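Local coordinates for protein hypoxanthine-guanine phosphoribosyltransferase (Thermus thermophilus, PDB 3ACD) that probably catalyses the magnesium-dependent transfer of phosphoribose from 5-phospho-alpha-D-ribose 1-diphosphate to hypoxanthine or guanine, salvaging them as IMP and GMP, at residues Y155-G160 with Q165-L170. Sequence-based numbering, arbitrary orientation.
Sequences YVYGYG and QFDRNL. With IMP (inosinic acid), chain B.
Arg168 and Gly160 grip each other twice: Gly160 N donates to Arg168 O on a lone pair, and the guanidinium returns the bond, NH1 lying 2.9 Å from Gly160 O and nearly in line with that C=O. The arginine chain, extended from CG to NE, runs alongside this carbonyl, and the acceptor sits in the guanidinium plane. NH2 reaches Gln165 OE1, 3.3 Å away, from above the amide plane, and makes a long, weak ion pair with Asp162. Cut back to an alanine, this position would probably leave Gly160 O and Gln165 OE1 without these donors. Tyr159 N adds a 2.7 Å bond to Leu170 O. These links close the loop after strand 156-157 of this type I phosphoribosyltransferase, beside the purine: Val156 N and O pair with IMP O6 and N1, while the Tyr155 ring lays one face against the base, IMP N1 3.4 Å above the tyrosine plane and offset toward its rim. From the strand itself, Tyr157 meets the Asp167–Leu170 type I turn obliquely, CD1 3.5 Å from Asp167 CB and CE1 3.7 Å from Leu170 CD2; the Asp167 carboxylate, tilted 37° to the ring, salt-bridges Arg163, which also makes a cation-pi contact with Tyr157.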
loop_
_atom_site.group_PDB
_atom_site.type_symbol
_atom_site.label_atom_id
_atom_site.label_comp_id
_atom_site.label_asym_id
_atom_site.label_seq_id
_atom_site.Cartn_x
_atom_site.Cartn_y
_atom_site.Cartn_z
ATOM N N TYR A 155 18.523 -12.239 4.768
ATOM C CA TYR A 155 17.520 -11.895 3.768
ATOM C C TYR A 155 16.159 -12.081 4.416
ATOM O O TYR A 155 15.771 -13.204 4.752
ATOM C CB TYR A 155 17.597 -12.789 2.532
ATOM C CG TYR A 155 16.673 -12.294 1.437
ATOM C CD1 TYR A 155 17.058 -11.246 0.604
ATOM C CD2 TYR A 155 15.380 -12.802 1.300
ATOM C CE1 TYR A 155 16.184 -10.707 -0.331
ATOM C CE2 TYR A 155 14.491 -12.267 0.365
ATOM C CZ TYR A 155 14.902 -11.217 -0.444
ATOM O OH TYR A 155 14.030 -10.646 -1.345
ATOM N N VAL A 156 15.439 -10.981 4.590
ATOM C CA VAL A 156 14.126 -11.024 5.211
ATOM C C VAL A 156 13.007 -10.884 4.182
ATOM O O VAL A 156 13.227 -10.442 3.054
ATOM C CB VAL A 156 13.974 -9.900 6.264
ATOM C CG1 VAL A 156 15.023 -10.063 7.360
ATOM C CG2 VAL A 156 14.116 -8.532 5.599
ATOM N N TYR A 157 11.801 -11.270 4.578
ATOM C CA TYR A 157 10.652 -11.155 3.696
ATOM C C TYR A 157 9.374 -11.146 4.521
ATOM O O TYR A 157 9.399 -11.423 5.721
ATOM C CB TYR A 157 10.652 -12.284 2.652
ATOM C CG TYR A 157 10.585 -13.687 3.211
ATOM C CD1 TYR A 157 9.364 -14.345 3.352
ATOM C CD2 TYR A 157 11.747 -14.364 3.587
ATOM C CE1 TYR A 157 9.301 -15.647 3.852
ATOM C CE2 TYR A 157 11.694 -15.662 4.091
ATOM C CZ TYR A 157 10.469 -16.298 4.220
ATOM O OH TYR A 157 10.416 -17.579 4.723
ATOM N N GLY A 158 8.267 -10.801 3.871
ATOM C CA GLY A 158 6.990 -10.712 4.553
ATOM C C GLY A 158 6.667 -9.247 4.796
ATOM O O GLY A 158 7.527 -8.386 4.609
ATOM N N TYR A 159 5.432 -8.959 5.195
ATOM C CA TYR A 159 5.008 -7.589 5.479
ATOM C C TYR A 159 5.393 -6.645 4.328
ATOM O O TYR A 159 5.949 -5.567 4.552
ATOM C CB TYR A 159 5.652 -7.114 6.794
ATOM C CG TYR A 159 5.033 -5.868 7.401
ATOM C CD1 TYR A 159 3.820 -5.927 8.099
ATOM C CD2 TYR A 159 5.655 -4.628 7.272
ATOM C CE1 TYR A 159 3.248 -4.773 8.654
ATOM C CE2 TYR A 159 5.094 -3.476 7.815
ATOM C CZ TYR A 159 3.893 -3.551 8.503
ATOM O OH TYR A 159 3.344 -2.397 9.020
ATOM N N GLY A 160 5.102 -7.064 3.099
ATOM C CA GLY A 160 5.412 -6.239 1.941
ATOM C C GLY A 160 6.682 -6.617 1.199
ATOM O O GLY A 160 6.779 -6.430 -0.018
ATOM N N GLN A 165 9.272 -12.357 -5.519
ATOM C CA GLN A 165 7.915 -11.859 -5.763
ATOM C C GLN A 165 6.823 -12.444 -4.864
ATOM O O GLN A 165 5.716 -11.910 -4.804
ATOM C CB GLN A 165 7.533 -12.060 -7.234
ATOM C CG GLN A 165 8.362 -11.230 -8.209
ATOM C CD GLN A 165 8.322 -9.738 -7.899
ATOM O OE1 GLN A 165 7.321 -9.219 -7.401
ATOM N NE2 GLN A 165 9.409 -9.042 -8.208
ATOM N N PHE A 166 7.131 -13.531 -4.168
ATOM C CA PHE A 166 6.165 -14.162 -3.268
ATOM C C PHE A 166 6.370 -13.706 -1.823
ATOM O O PHE A 166 7.325 -12.996 -1.509
ATOM C CB PHE A 166 6.310 -15.692 -3.316
ATOM C CG PHE A 166 5.777 -16.325 -4.570
ATOM C CD1 PHE A 166 4.443 -16.714 -4.657
ATOM C CD2 PHE A 166 6.613 -16.546 -5.662
ATOM C CE1 PHE A 166 3.948 -17.317 -5.814
ATOM C CE2 PHE A 166 6.128 -17.150 -6.823
ATOM C CZ PHE A 166 4.793 -17.537 -6.900
ATOM N N ASP A 167 5.444 -14.114 -0.960
ATOM C CA ASP A 167 5.486 -13.831 0.471
ATOM C C ASP A 167 5.343 -12.391 0.966
ATOM O O ASP A 167 5.601 -12.121 2.138
ATOM C CB ASP A 167 6.753 -14.445 1.078
ATOM C CG ASP A 167 6.835 -15.943 0.862
ATOM O OD1 ASP A 167 5.835 -16.637 1.140
ATOM O OD2 ASP A 167 7.899 -16.429 0.422
ATOM N N ARG A 168 4.940 -11.467 0.097
ATOM C CA ARG A 168 4.749 -10.086 0.532
ATOM C C ARG A 168 3.530 -10.037 1.460
ATOM O O ARG A 168 3.393 -9.120 2.266
ATOM C CB ARG A 168 4.474 -9.157 -0.659
ATOM C CG ARG A 168 5.619 -8.964 -1.654
ATOM C CD ARG A 168 5.194 -7.938 -2.711
ATOM N NE ARG A 168 6.110 -7.853 -3.845
ATOM C CZ ARG A 168 7.282 -7.224 -3.834
ATOM N NH1 ARG A 168 7.705 -6.607 -2.737
ATOM N NH2 ARG A 168 8.030 -7.212 -4.930
ATOM N N ASN A 169 2.656 -11.037 1.347
ATOM C CA ASN A 169 1.433 -11.077 2.143
ATOM C C ASN A 169 1.536 -11.609 3.573
ATOM O O ASN A 169 0.552 -11.586 4.308
ATOM C CB ASN A 169 0.338 -11.835 1.371
ATOM C CG ASN A 169 0.740 -13.259 1.013
ATOM O OD1 ASN A 169 1.875 -13.519 0.613
ATOM N ND2 ASN A 169 -0.204 -14.183 1.131
ATOM N N LEU A 170 2.711 -12.080 3.977
ATOM C CA LEU A 170 2.881 -12.561 5.348
ATOM C C LEU A 170 2.701 -11.354 6.269
ATOM O O LEU A 170 3.278 -10.292 6.032
ATOM C CB LEU A 170 4.277 -13.173 5.540
ATOM C CG LEU A 170 4.459 -14.671 5.254
ATOM C CD1 LEU A 170 3.829 -15.052 3.928
ATOM C CD2 LEU A 170 5.949 -15.003 5.266
HETATM P P IMP B . 19.902 -1.184 -0.898
HETATM O O1P IMP B . 21.047 -2.119 -0.900
HETATM O O2P IMP B . 20.061 -0.150 -2.113
HETATM O O3P IMP B . 19.864 -0.387 0.502
HETATM O "O5'" IMP B . 18.542 -2.050 -1.065
HETATM C "C5'" IMP B . 17.441 -1.477 -1.766
HETATM C "C4'" IMP B . 16.277 -2.465 -1.874
HETATM O "O4'" IMP B . 16.755 -3.843 -1.811
HETATM C "C3'" IMP B . 15.353 -2.353 -0.640
HETATM O "O3'" IMP B . 14.443 -1.258 -0.756
HETATM C "C2'" IMP B . 14.627 -3.708 -0.705
HETATM O "O2'" IMP B . 13.511 -3.657 -1.600
HETATM C "C1'" IMP B . 15.711 -4.659 -1.238
HETATM N N9 IMP B . 16.228 -5.485 -0.121
HETATM C C8 IMP B . 17.427 -5.346 0.539
HETATM N N7 IMP B . 17.535 -6.255 1.472
HETATM C C5 IMP B . 16.421 -7.018 1.474
HETATM C C6 IMP B . 15.964 -8.140 2.240
HETATM O O6 IMP B . 16.646 -8.603 3.139
HETATM N N1 IMP B . 14.734 -8.674 1.944
HETATM C C2 IMP B . 13.956 -8.154 0.932
HETATM N N3 IMP B . 14.365 -7.127 0.219
HETATM C C4 IMP B . 15.569 -6.533 0.449
#